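Local coordinates for protein maleate cis-trans isomerase (PDB 4FQ5) that probably catalyses the cis-trans isomerisation of the C2-C3 double bond of maleate to give fumarate, at residues Gly31-Ser36 with Asp97-Ala102; His63-Arg68 with Asp85-Glu90; Val154-Pro159 with Ile218-Gln223; Leu164-Val169 with Gly180-Leu185. The protein carries 1 engineered substitution. All blocks are in the same frame, centred on the assembly; numbering follows the deposited sequence.

Contact 1. Residues Gly31-Ser36 with Asp97-Ala102. With MAE (maleic acid), chain C.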
loop_
_atom_site.group_PDB
_atom_site.type_symbol
_atom_site.label_atom_id
_atom_site.label_comp_id
_atom_site.label_asym_id
_atom_site.label_seq_id
_atom_site.Cartn_x
_atom_site.Cartn_y
_atom_site.Cartn_z
ATOM N N GLY A 31 -5.813 0.333 19.725
ATOM C CA GLY A 31 -5.515 -0.701 20.717
ATOM C C GLY A 31 -6.526 -1.820 20.615
ATOM O O GLY A 31 -7.716 -1.564 20.435
ATOM N N GLN A 32 -6.055 -3.063 20.714
ATOM C CA GLN A 32 -6.945 -4.218 20.634
ATOM C C GLN A 32 -6.741 -5.183 21.799
ATOM O O GLN A 32 -5.640 -5.687 22.010
ATOM C CB GLN A 32 -6.790 -4.943 19.287
ATOM C CG GLN A 32 -7.008 -4.029 18.085
ATOM C CD GLN A 32 -7.424 -4.778 16.835
ATOM O OE1 GLN A 32 -6.582 -5.294 16.088
ATOM N NE2 GLN A 32 -8.731 -4.819 16.584
ATOM N N ILE A 33 -7.809 -5.429 22.555
ATOM C CA ILE A 33 -7.788 -6.465 23.598
ATOM C C ILE A 33 -8.276 -7.769 22.967
ATOM O O ILE A 33 -9.458 -7.907 22.666
ATOM C CB ILE A 33 -8.676 -6.088 24.813
ATOM C CG1 ILE A 33 -8.232 -4.747 25.415
ATOM C CG2 ILE A 33 -8.657 -7.201 25.861
ATOM C CD1 ILE A 33 -9.210 -4.159 26.418
ATOM N N VAL A 34 -7.364 -8.718 22.764
ATOM C CA VAL A 34 -7.687 -9.935 22.010
ATOM C C VAL A 34 -7.472 -11.201 22.836
ATOM O O VAL A 34 -6.547 -11.253 23.653
ATOM C CB VAL A 34 -6.894 -10.039 20.670
ATOM C CG1 VAL A 34 -7.144 -8.822 19.789
ATOM C CG2 VAL A 34 -5.398 -10.202 20.910
ATOM N N PRO A 35 -8.324 -12.228 22.622
ATOM C CA PRO A 35 -8.019 -13.552 23.164
ATOM C C PRO A 35 -6.632 -13.980 22.704
ATOM O O PRO A 35 -6.242 -13.678 21.574
ATOM C CB PRO A 35 -9.091 -14.447 22.528
ATOM C CG PRO A 35 -10.242 -13.531 22.296
ATOM C CD PRO A 35 -9.623 -12.210 21.917
ATOM N N SER A 36 -5.881 -14.658 23.565
ATOM C CA SER A 36 -4.494 -15.006 23.238
ATOM C C SER A 36 -4.374 -15.827 21.937
ATOM O O SER A 36 -3.434 -15.633 21.153
ATOM C CB SER A 36 -3.840 -15.751 24.400
ATOM O OG SER A 36 -4.484 -16.994 24.632
ATOM N N ASP A 97 -5.442 5.654 21.009
ATOM C CA ASP A 97 -6.527 6.614 20.729
ATOM C C ASP A 97 -7.930 5.994 20.779
ATOM O O ASP A 97 -8.928 6.701 20.959
ATOM C CB ASP A 97 -6.307 7.312 19.378
ATOM C CG ASP A 97 -5.007 8.099 19.331
ATOM O OD1 ASP A 97 -4.802 8.959 20.212
ATOM O OD2 ASP A 97 -4.188 7.859 18.415
ATOM N N VAL A 98 -7.994 4.680 20.582
ATOM C CA VAL A 98 -9.223 3.896 20.717
ATOM C C VAL A 98 -8.815 2.530 21.183
ATOM O O VAL A 98 -7.720 2.069 20.853
ATOM C CB VAL A 98 -9.968 3.617 19.389
ATOM C CG1 VAL A 98 -11.211 4.470 19.269
ATOM C CG2 VAL A 98 -9.048 3.696 18.172
ATOM N N MET A 99 -9.725 1.863 21.882
ATOM C CA MET A 99 -9.469 0.536 22.408
ATOM C C MET A 99 -10.673 -0.356 22.150
ATOM O O MET A 99 -11.794 -0.032 22.553
ATOM C CB MET A 99 -9.173 0.622 23.907
ATOM C CG MET A 99 -8.520 -0.626 24.470
ATOM S SD MET A 99 -8.184 -0.464 26.232
ATOM C CE MET A 99 -7.184 1.025 26.238
ATOM N N GLY A 100 -10.434 -1.475 21.472
ATOM C CA GLY A 100 -11.488 -2.431 21.163
ATOM C C GLY A 100 -11.311 -3.739 21.904
ATOM O O GLY A 100 -10.257 -4.364 21.834
ATOM N N TYR A 101 -12.351 -4.141 22.630
ATOM C CA TYR A 101 -12.414 -5.456 23.261
ATOM C C TYR A 101 -12.965 -6.391 22.196
ATOM O O TYR A 101 -14.126 -6.272 21.795
ATOM C CB TYR A 101 -13.337 -5.391 24.482
ATOM C CG TYR A 101 -13.468 -6.648 25.321
ATOM C CD1 TYR A 101 -13.007 -6.672 26.635
ATOM C CD2 TYR A 101 -14.099 -7.796 24.825
ATOM C CE1 TYR A 101 -13.145 -7.806 27.431
ATOM C CE2 TYR A 101 -14.233 -8.939 25.607
ATOM C CZ TYR A 101 -13.761 -8.936 26.915
ATOM O OH TYR A 101 -13.895 -10.055 27.710
ATOM N N ALA A 102 -12.125 -7.317 21.740
ATOM C CA ALA A 102 -12.414 -8.119 20.544
ATOM C C ALA A 102 -13.483 -9.221 20.676
ATOM O O ALA A 102 -14.248 -9.446 19.741
ATOM C CB ALA A 102 -11.127 -8.700 19.981
HETATM C C1 MAE C . -12.909 -15.091 19.384
HETATM O O1 MAE C . -11.689 -15.283 19.252
HETATM O O2 MAE C . -13.726 -15.199 18.458
HETATM C C2 MAE C . -13.404 -14.745 20.725
HETATM C C3 MAE C . -14.591 -14.225 20.976
HETATM C C4 MAE C . -15.604 -13.882 19.953
HETATM O O3 MAE C . -16.646 -14.530 19.930
HETATM O O4 MAE C . -15.435 -12.944 19.166
#

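Contact 2. Residues His63-Arg68 with Asp85-Glu90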
loop_
_atom_site.group_PDB
_atom_site.type_symbol
_atom_site.label_atom_id
_atom_site.label_comp_id
_atom_site.label_asym_id
_atom_site.label_seq_id
_atom_site.Cartn_x
_atom_site.Cartn_y
_atom_site.Cartn_z
ATOM N N HIS A 63 -1.797 -1.979 18.200
ATOM C CA HIS A 63 -1.200 -2.302 19.497
ATOM C C HIS A 63 -2.111 -3.218 20.256
ATOM O O HIS A 63 -3.260 -2.869 20.534
ATOM C CB HIS A 63 -0.948 -1.006 20.271
ATOM C CG HIS A 63 -0.208 0.026 19.457
ATOM N ND1 HIS A 63 1.132 0.080 19.414
ATOM C CD2 HIS A 63 -0.673 1.005 18.574
ATOM C CE1 HIS A 63 1.515 1.062 18.571
ATOM N NE2 HIS A 63 0.407 1.624 18.054
ATOM N N SER A 64 -1.611 -4.405 20.587
ATOM C CA SER A 64 -2.438 -5.432 21.216
ATOM C C SER A 64 -2.046 -5.781 22.643
ATOM O O SER A 64 -0.879 -5.680 23.032
ATOM C CB SER A 64 -2.427 -6.720 20.382
ATOM O OG SER A 64 -3.027 -6.503 19.121
ATOM N N SER A 65 -3.050 -6.210 23.401
ATOM C CA SER A 65 -2.848 -6.873 24.678
ATOM C C SER A 65 -3.691 -8.148 24.671
ATOM O O SER A 65 -4.791 -8.167 24.111
ATOM C CB SER A 65 -3.247 -5.954 25.833
ATOM O OG SER A 65 -3.268 -6.672 27.057
ATOM N N ARG A 66 -3.167 -9.204 25.287
ATOM C CA ARG A 66 -3.788 -10.520 25.244
ATOM C C ARG A 66 -4.343 -10.974 26.590
ATOM O O ARG A 66 -3.744 -10.737 27.640
ATOM C CB ARG A 66 -2.798 -11.565 24.702
ATOM C CG ARG A 66 -2.637 -11.493 23.194
ATOM C CD ARG A 66 -1.646 -12.505 22.626
ATOM N NE ARG A 66 -2.176 -13.030 21.369
ATOM C CZ ARG A 66 -2.350 -12.310 20.262
ATOM N NH1 ARG A 66 -2.000 -11.020 20.216
ATOM N NH2 ARG A 66 -2.875 -12.885 19.189
ATOM N N MET A 67 -5.506 -11.616 26.520
ATOM C CA MET A 67 -6.155 -12.278 27.648
ATOM C C MET A 67 -6.324 -13.750 27.264
ATOM O O MET A 67 -6.931 -14.064 26.241
ATOM C CB MET A 67 -7.508 -11.617 27.947
ATOM C CG MET A 67 -8.335 -11.262 26.712
ATOM S SD MET A 67 -9.898 -10.465 27.111
ATOM C CE MET A 67 -10.760 -10.586 25.561
ATOM N N ARG A 68 -5.763 -14.647 28.065
ATOM C CA ARG A 68 -5.651 -16.051 27.670
ATOM C C ARG A 68 -6.975 -16.776 27.485
ATOM O O ARG A 68 -7.840 -16.744 28.358
ATOM C CB ARG A 68 -4.771 -16.835 28.637
ATOM C CG ARG A 68 -3.293 -16.772 28.297
ATOM C CD ARG A 68 -2.552 -17.935 28.928
ATOM N NE ARG A 68 -2.294 -19.010 27.974
ATOM C CZ ARG A 68 -1.976 -20.255 28.311
ATOM N NH1 ARG A 68 -1.888 -20.605 29.589
ATOM N NH2 ARG A 68 -1.743 -21.152 27.368
ATOM N N ASP A 85 -9.303 -5.719 32.879
ATOM C CA ASP A 85 -8.683 -4.545 33.493
ATOM C C ASP A 85 -7.181 -4.467 33.219
ATOM O O ASP A 85 -6.674 -3.396 32.871
ATOM C CB ASP A 85 -8.922 -4.535 35.008
ATOM C CG ASP A 85 -10.341 -4.149 35.385
ATOM O OD1 ASP A 85 -11.194 -3.953 34.492
ATOM O OD2 ASP A 85 -10.600 -4.035 36.600
ATOM N N ARG A 86 -6.483 -5.592 33.396
ATOM C CA ARG A 86 -5.048 -5.677 33.122
ATOM C C ARG A 86 -4.745 -5.245 31.682
ATOM O O ARG A 86 -3.830 -4.453 31.445
ATOM C CB ARG A 86 -4.503 -7.095 33.378
ATOM C CG ARG A 86 -3.056 -7.277 32.920
ATOM C CD ARG A 86 -2.492 -8.687 33.100
ATOM N NE ARG A 86 -3.191 -9.746 32.358
ATOM C CZ ARG A 86 -3.070 -10.007 31.051
ATOM N NH1 ARG A 86 -3.759 -11.016 30.521
ATOM N NH2 ARG A 86 -2.287 -9.272 30.259
ATOM N N CYS A 87 -5.525 -5.765 30.736
ATOM C CA CYS A 87 -5.331 -5.470 29.310
ATOM C C CYS A 87 -5.534 -3.988 28.989
ATOM O O CYS A 87 -4.753 -3.407 28.230
ATOM C CB CYS A 87 -6.233 -6.362 28.439
ATOM S SG CYS A 87 -5.789 -8.127 28.453
ATOM N N ALA A 88 -6.574 -3.379 29.568
ATOM C CA ALA A 88 -6.824 -1.944 29.393
ATOM C C ALA A 88 -5.728 -1.072 30.018
ATOM O O ALA A 88 -5.383 -0.024 29.467
ATOM C CB ALA A 88 -8.194 -1.557 29.935
ATOM N N LEU A 89 -5.195 -1.499 31.167
ATOM C CA LEU A 89 -4.023 -0.849 31.761
ATOM C C LEU A 89 -2.822 -0.954 30.826
ATOM O O LEU A 89 -2.113 0.025 30.608
ATOM C CB LEU A 89 -3.670 -1.456 33.129
ATOM C CG LEU A 89 -4.537 -1.059 34.332
ATOM C CD1 LEU A 89 -4.369 -2.041 35.486
ATOM C CD2 LEU A 89 -4.236 0.367 34.786
ATOM N N GLU A 90 -2.604 -2.144 30.274
ATOM C CA GLU A 90 -1.495 -2.375 29.350
ATOM C C GLU A 90 -1.552 -1.457 28.129
ATOM O O GLU A 90 -0.544 -0.859 27.743
ATOM C CB GLU A 90 -1.413 -3.856 28.940
ATOM C CG GLU A 90 -0.859 -4.745 30.047
ATOM C CD GLU A 90 -0.907 -6.237 29.744
ATOM O OE1 GLU A 90 -1.295 -6.632 28.623
ATOM O OE2 GLU A 90 -0.545 -7.025 30.645
HETATM O O HOH W 1 -0.617 -8.844 26.835
#

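Contact 3. Residues Val154-Pro159 with Ile218-Gln223. Engineered in segment 218-223: Ala-221 (natural residue Cys). With MAE (maleic acid), chain C.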
loop_
_atom_site.group_PDB
_atom_site.type_symbol
_atom_site.label_atom_id
_atom_site.label_comp_id
_atom_site.label_asym_id
_atom_site.label_seq_id
_atom_site.Cartn_x
_atom_site.Cartn_y
_atom_site.Cartn_z
ATOM N N VAL A 154 -32.446 -9.824 11.827
ATOM C CA VAL A 154 -31.101 -10.188 11.435
ATOM C C VAL A 154 -30.956 -11.708 11.345
ATOM O O VAL A 154 -31.594 -12.448 12.095
ATOM C CB VAL A 154 -30.101 -9.515 12.416
ATOM C CG1 VAL A 154 -29.092 -10.483 13.003
ATOM C CG2 VAL A 154 -29.454 -8.293 11.780
ATOM N N ALA A 155 -30.160 -12.172 10.386
ATOM C CA ALA A 155 -29.731 -13.563 10.365
ATOM C C ALA A 155 -28.288 -13.599 10.844
ATOM O O ALA A 155 -27.547 -12.643 10.634
ATOM C CB ALA A 155 -29.865 -14.158 8.974
ATOM N N VAL A 156 -27.895 -14.686 11.505
ATOM C CA VAL A 156 -26.612 -14.731 12.218
ATOM C C VAL A 156 -25.888 -16.055 12.025
ATOM O O VAL A 156 -26.456 -17.117 12.263
ATOM C CB VAL A 156 -26.806 -14.519 13.750
ATOM C CG1 VAL A 156 -25.465 -14.523 14.476
ATOM C CG2 VAL A 156 -27.546 -13.226 14.036
ATOM N N VAL A 157 -24.626 -15.991 11.617
ATOM C CA VAL A 157 -23.769 -17.174 11.607
ATOM C C VAL A 157 -22.745 -17.047 12.735
ATOM O O VAL A 157 -22.171 -15.976 12.934
ATOM C CB VAL A 157 -23.033 -17.343 10.257
ATOM C CG1 VAL A 157 -22.277 -18.666 10.221
ATOM C CG2 VAL A 157 -24.012 -17.237 9.085
ATOM N N THR A 158 -22.530 -18.132 13.476
ATOM C CA THR A 158 -21.496 -18.171 14.515
ATOM C C THR A 158 -20.681 -19.463 14.394
ATOM O O THR A 158 -21.138 -20.422 13.770
ATOM C CB THR A 158 -22.089 -18.106 15.945
ATOM O OG1 THR A 158 -22.347 -19.436 16.416
ATOM C CG2 THR A 158 -23.371 -17.282 16.004
ATOM N N PRO A 159 -19.471 -19.496 14.987
ATOM C CA PRO A 159 -18.712 -20.738 15.043
ATOM C C PRO A 159 -18.873 -21.494 16.366
ATOM O O PRO A 159 -18.328 -22.592 16.514
ATOM C CB PRO A 159 -17.274 -20.252 14.913
ATOM C CG PRO A 159 -17.281 -18.943 15.631
ATOM C CD PRO A 159 -18.656 -18.349 15.432
ATOM N N ILE A 218 -22.507 -12.224 9.106
ATOM C CA ILE A 218 -21.736 -13.317 8.517
ATOM C C ILE A 218 -20.835 -14.009 9.547
ATOM O O ILE A 218 -20.495 -15.180 9.391
ATOM C CB ILE A 218 -20.922 -12.840 7.280
ATOM C CG1 ILE A 218 -20.329 -14.026 6.513
ATOM C CG2 ILE A 218 -19.840 -11.833 7.676
ATOM C CD1 ILE A 218 -19.932 -13.709 5.080
ATOM N N SER A 219 -20.439 -13.268 10.582
ATOM C CA SER A 219 -19.735 -13.841 11.727
ATOM C C SER A 219 -19.993 -12.990 12.958
ATOM O O SER A 219 -19.678 -11.791 12.969
ATOM C CB SER A 219 -18.225 -13.944 11.477
ATOM O OG SER A 219 -17.587 -14.568 12.587
ATOM N N ALA A 220 -20.584 -13.607 13.980
ATOM C CA ALA A 220 -20.744 -12.961 15.283
ATOM C C ALA A 220 -19.429 -13.034 16.043
ATOM O O ALA A 220 -19.188 -12.255 16.962
ATOM C CB ALA A 220 -21.855 -13.629 16.083
ATOM N N ALA A 221 -18.583 -13.978 15.652
ATOM C CA ALA A 221 -17.283 -14.161 16.270
ATOM C C ALA A 221 -16.208 -13.395 15.529
ATOM O O ALA A 221 -16.311 -13.119 14.329
ATOM C CB ALA A 221 -16.918 -15.631 16.325
ATOM N N VAL A 222 -15.152 -13.098 16.262
ATOM C CA VAL A 222 -14.063 -12.304 15.770
ATOM C C VAL A 222 -12.896 -13.204 15.328
ATOM O O VAL A 222 -12.014 -12.769 14.590
ATOM C CB VAL A 222 -13.733 -11.247 16.848
ATOM C CG1 VAL A 222 -12.268 -11.217 17.231
ATOM C CG2 VAL A 222 -14.276 -9.885 16.437
ATOM N N GLN A 223 -12.916 -14.472 15.742
ATOM C CA GLN A 223 -11.908 -15.437 15.285
ATOM C C GLN A 223 -12.198 -16.029 13.899
ATOM O O GLN A 223 -11.271 -16.358 13.163
ATOM C CB GLN A 223 -11.711 -16.569 16.303
ATOM C CG GLN A 223 -10.639 -17.593 15.940
ATOM C CD GLN A 223 -9.217 -17.079 16.093
ATOM O OE1 GLN A 223 -8.877 -15.973 15.648
ATOM N NE2 GLN A 223 -8.364 -17.900 16.703
HETATM C C1 MAE C . -12.909 -15.091 19.384
HETATM O O1 MAE C . -11.689 -15.283 19.252
HETATM O O2 MAE C . -13.726 -15.199 18.458
HETATM C C2 MAE C . -13.404 -14.745 20.725
HETATM C C3 MAE C . -14.591 -14.225 20.976
HETATM C C4 MAE C . -15.604 -13.882 19.953
HETATM O O3 MAE C . -16.646 -14.530 19.930
HETATM O O4 MAE C . -15.435 -12.944 19.166
#

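Contact 4. Residues Leu164-Val169 with Gly180-Leu185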
loop_
_atom_site.group_PDB
_atom_site.type_symbol
_atom_site.label_atom_id
_atom_site.label_comp_id
_atom_site.label_asym_id
_atom_site.label_seq_id
_atom_site.Cartn_x
_atom_site.Cartn_y
_atom_site.Cartn_z
ATOM N N LEU A 164 -23.768 -21.459 23.680
ATOM C CA LEU A 164 -23.169 -20.128 23.530
ATOM C C LEU A 164 -23.861 -19.319 22.441
ATOM O O LEU A 164 -24.143 -18.136 22.636
ATOM C CB LEU A 164 -21.671 -20.263 23.233
ATOM C CG LEU A 164 -20.665 -20.025 24.364
ATOM C CD1 LEU A 164 -21.262 -20.133 25.760
ATOM C CD2 LEU A 164 -19.446 -20.925 24.210
ATOM N N THR A 165 -24.141 -19.963 21.303
ATOM C CA THR A 165 -24.872 -19.327 20.202
ATOM C C THR A 165 -26.252 -18.848 20.670
ATOM O O THR A 165 -26.702 -17.750 20.312
ATOM C CB THR A 165 -25.014 -20.282 18.993
ATOM O OG1 THR A 165 -23.711 -20.675 18.537
ATOM C CG2 THR A 165 -25.768 -19.615 17.845
ATOM N N GLU A 166 -26.905 -19.675 21.485
ATOM C CA GLU A 166 -28.208 -19.350 22.059
ATOM C C GLU A 166 -28.142 -18.080 22.889
ATOM O O GLU A 166 -28.998 -17.211 22.765
ATOM C CB GLU A 166 -28.685 -20.492 22.948
ATOM C CG GLU A 166 -30.098 -20.939 22.657
ATOM C CD GLU A 166 -30.133 -22.016 21.598
ATOM O OE1 GLU A 166 -29.860 -23.188 21.941
ATOM O OE2 GLU A 166 -30.443 -21.689 20.430
ATOM N N LEU A 167 -27.123 -17.988 23.744
ATOM C CA LEU A 167 -26.892 -16.797 24.564
ATOM C C LEU A 167 -26.768 -15.547 23.704
ATOM O O LEU A 167 -27.350 -14.513 24.026
ATOM C CB LEU A 167 -25.630 -16.959 25.421
ATOM C CG LEU A 167 -25.701 -17.485 26.862
ATOM C CD1 LEU A 167 -26.540 -18.752 27.008
ATOM C CD2 LEU A 167 -24.296 -17.724 27.391
ATOM N N VAL A 168 -26.005 -15.654 22.617
ATOM C CA VAL A 168 -25.753 -14.525 21.718
ATOM C C VAL A 168 -27.051 -14.059 21.071
ATOM O O VAL A 168 -27.380 -12.868 21.109
ATOM C CB VAL A 168 -24.687 -14.875 20.654
ATOM C CG1 VAL A 168 -24.611 -13.804 19.571
ATOM C CG2 VAL A 168 -23.326 -15.051 21.316
ATOM N N VAL A 169 -27.792 -15.005 20.501
ATOM C CA VAL A 169 -29.086 -14.712 19.881
ATOM C C VAL A 169 -30.048 -14.078 20.894
ATOM O O VAL A 169 -30.699 -13.078 20.588
ATOM C CB VAL A 169 -29.687 -15.974 19.221
ATOM C CG1 VAL A 169 -31.159 -15.776 18.885
ATOM C CG2 VAL A 169 -28.898 -16.331 17.967
ATOM N N GLY A 180 -33.886 -13.981 13.007
ATOM C CA GLY A 180 -34.473 -15.056 12.215
ATOM C C GLY A 180 -33.564 -16.267 12.227
ATOM O O GLY A 180 -33.138 -16.726 13.286
ATOM N N ASP A 181 -33.258 -16.783 11.044
ATOM C CA ASP A 181 -32.356 -17.916 10.912
ATOM C C ASP A 181 -31.000 -17.638 11.546
ATOM O O ASP A 181 -30.473 -16.530 11.449
ATOM C CB ASP A 181 -32.154 -18.265 9.436
ATOM C CG ASP A 181 -33.163 -19.275 8.927
ATOM O OD1 ASP A 181 -32.732 -20.253 8.282
ATOM O OD2 ASP A 181 -34.378 -19.099 9.172
ATOM N N TYR A 182 -30.453 -18.648 12.211
ATOM C CA TYR A 182 -29.082 -18.589 12.678
ATOM C C TYR A 182 -28.439 -19.958 12.566
ATOM O O TYR A 182 -29.133 -20.978 12.603
ATOM C CB TYR A 182 -28.981 -18.010 14.101
ATOM C CG TYR A 182 -29.718 -18.762 15.192
ATOM C CD1 TYR A 182 -29.105 -19.807 15.885
ATOM C CD2 TYR A 182 -31.012 -18.397 15.562
ATOM C CE1 TYR A 182 -29.770 -20.482 16.899
ATOM C CE2 TYR A 182 -31.690 -19.067 16.573
ATOM C CZ TYR A 182 -31.062 -20.104 17.237
ATOM O OH TYR A 182 -31.725 -20.770 18.241
ATOM N N ARG A 183 -27.120 -19.970 12.394
ATOM C CA ARG A 183 -26.352 -21.212 12.307
ATOM C C ARG A 183 -25.171 -21.171 13.256
ATOM O O ARG A 183 -24.550 -20.128 13.434
ATOM C CB ARG A 183 -25.830 -21.452 10.882
ATOM C CG ARG A 183 -26.892 -21.696 9.823
ATOM C CD ARG A 183 -27.405 -23.132 9.800
ATOM N NE ARG A 183 -28.428 -23.308 8.765
ATOM C CZ ARG A 183 -29.724 -23.034 8.921
ATOM N NH1 ARG A 183 -30.185 -22.566 10.079
ATOM N NH2 ARG A 183 -30.564 -23.224 7.913
ATOM N N ALA A 184 -24.861 -22.320 13.846
ATOM C CA ALA A 184 -23.735 -22.466 14.749
ATOM C C ALA A 184 -22.846 -23.589 14.241
ATOM O O ALA A 184 -23.307 -24.721 14.085
ATOM C CB ALA A 184 -24.228 -22.773 16.155
ATOM N N LEU A 185 -21.576 -23.285 13.983
ATOM C CA LEU A 185 -20.653 -24.283 13.435
ATOM C C LEU A 185 -20.148 -25.278 14.478
ATOM O O LEU A 185 -19.588 -26.312 14.124
ATOM C CB LEU A 185 -19.474 -23.614 12.724
ATOM C CG LEU A 185 -19.800 -22.653 11.577
ATOM C CD1 LEU A 185 -18.504 -22.108 10.995
ATOM C CD2 LEU A 185 -20.648 -23.310 10.495
#

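Contact 1. Residues Gly31-Ser36 with Asp97-Ala102
The carbonyl of Gly-100 is gripped by two groups of the neighbouring strand. Ile-33 N gives it a hydrogen bond at 2.8 Å, nearly along the C=O axis. Gln-32 CA adds a CA-H...O contact to the same Gly-100 O at 3.5 Å. Gly-31 O is met in a similar way, by a hydrogen bond from Gly-100 N at 2.9 Å and by a CA-H...O contact from Met-99 CA. Ala-102 N closes the ladder on Ile-33 O at 2.9 Å. These are the bonds of two adjacent parallel strands, 27-35 and 98-101, in the middle of a four-stranded parallel sheet. Ile-33, Met-99 and Tyr-101 project from one sheet face, toward helix 84-92. Met-99 swings its CG away from the backbone N (chi1 -164°), which carries its sulfur beside the isoleucine tip, and Ile-33 CD1 lies 3.8 Å from Met-99 SD. Ile-33 CG2 comes obliquely to the Tyr-101 ring at CD1. Further along, Ala-102 CB packs on Val-34 CG1 at 4.0 Å and on Pro-35 CD. Both strands end at the maleate pocket. There Pro-35 CG lies 3.7 Å from C2 of the maleic acid, one of its double-bond carbons. Cys-103, the predicted nucleophile, follows Ala-102 directly. The main-chain bonds are therefore likely to fix the strand ends beside the pocket, and Pro-35 offers the substrate an apolar carbon surface rather than a polar partner.

Contact 2. Residues His63-Arg68 with Asp85-Glu90
Ser-65 OG donates a short hydrogen bond to Glu-90 OE1, 2.5 Å away, which joins strand 59-67, outermost in the sheet of this chain, to helix 84-92. The helix packs nearly antiparallel to the strand, on one face of the N-terminal parallel alpha/beta sheet. The serine oxygen meets OE1 on its anti side, out of the carboxylate plane. The other carboxylate oxygen, Glu-90 OE2, forms a salt bridge with Arg-86 NH2 at 2.9 Å, one helical turn back. Glu-90 OE2 lies in the guanidinium plane; Arg-86 NH2 meets it on its syn side, but tilted out of the carboxylate plane. Arg-86 also reaches across to the strand, with NH1 bonded to Arg-66 O at 2.9 Å and NH2 adding a weak bond to the same oxygen. The arginine chain bends at chi3 (61°), which turns its guanidinium edge to that carbonyl. A methionine in place of this arginine would probably leave Arg-66 O without its side-chain donors and Glu-90 without this positive partner. One water extends the network, accepting from Arg-66 N and donating to Glu-90 OE1 at 2.9 Å. Glu-90 is thus tied through both oxygens, so its carboxylate is probably well fixed in rotation. The side chain of Arg-66 leaves on the other side of the strand, to a salt bridge with Glu-42, and its NH1 also bonds Ser-64 O of the second subunit. Packing comes from Cys-87, whose sulfur lies 3.4 Å from Arg-66 O. Cys-87 SG is also 3.9 Å from Met-67 CB.

Contact 3. Residues Val154-Pro159 with Ile218-Gln223
Val-157 O accepts the one hydrogen bond between these segments, from Ala-220 N at 3.0 Å and almost straight on to the carbonyl. It links strand 153-158 of the C-terminal parallel alpha/beta sheet to the loop that follows strand 215-217 and carries the position of the predicted proton donor. Ser-219 CA adds a CA-H...O contact to the same Val-157 O. Within the loop, Ser-219 OG donates to Ala-221 O at 2.6 Å, a side-chain bond that ties Ser-219 to the main chain two residues on.

Apolar contacts add to this. Val-156 turns CG1 away from its own N (chi1 -178°), which brings it to Ala-220 CB. Thr-158 CG2 meets the same Ala-220 CB at 4.0 Å. Ala-221 is engineered from the natural cysteine, the predicted proton donor. Its methyl group abuts the ring of Pro-159, and Ala-221 CB to Pro-159 CD is a tight 3.3 Å.

Ligand bonds come from the loop backbone. Val-222 N bonds O4 of the maleic acid at 2.9 Å and reaches O2 weakly, so it bridges the two carboxylates. Tyr-160, Asn-38 and Asn-190 also bind the ligand. The amide next along completes the loop's grip: Gln-223 N lies 2.9 Å from O2 of the maleic acid.

Contact 4. Residues Leu164-Val169 with Gly180-Leu185
Helix segment 164-169 runs at 148° to strand segment 180-184, with Thr-165 and Ala-184 the nearest pair of CA atoms. Both belong to the beta-alpha-beta unit of strand 153-158, helix 162-174 and strand 178-184, so the helix here packs back on the second strand of its own unit. Tyr-182 carries most of the contact. Its ring stands out from the strand with CG between the backbone N and the carbonyl carbon (chi1 60°), which sets it against the helix. Val-169 CG2 lies over one face, 3.9 Å from the ring centroid, in a CH-pi contact. Thr-165 CG2 approaches Tyr-182 CD1 obliquely at 3.9 Å. At the far end Tyr-182 OH donates to Glu-166 OE2 at 2.7 Å. The glutamate chain bends at chi2 to get there, and carboxylate and ring planes stand 71° apart. A leucine in place of this tyrosine would probably leave Glu-166 without its hydroxyl partner and open a gap beside Val-169. Thr-165 OG1 is bonded to Thr-158 OG1 of the first strand and to Met-161 O. That hydroxyl also packs against the strand, with Thr-165 OG1 only 3.2 Å from Ala-184 CB.

In the fold
The four contacts form two pairs, one in each parallel sheet, with the maleic acid between them. Contacts 1 and 2 have centres about 7 Å apart and lie on neighbouring strands, 27-35 and 59-67, of one sheet, joined by a probable hydrogen bond from Gln-32 N to His-63 O at 2.8 Å. Contacts 3 and 4, centres about 8 Å apart, are joined likewise through Thr-158 N and Arg-183 O. Contacts 1 and 3 lie on opposite sides of the chain's centre, centres about 19 Å apart. Both touch the ligand, and they meet directly where Ala-102 O packs on Val-222 CG2. Contacts 2 and 4 have centres about 28 Å apart. Contact 2, and Ser-36 of contact 1, also meet the second subunit, which touches neither contact 3 nor contact 4.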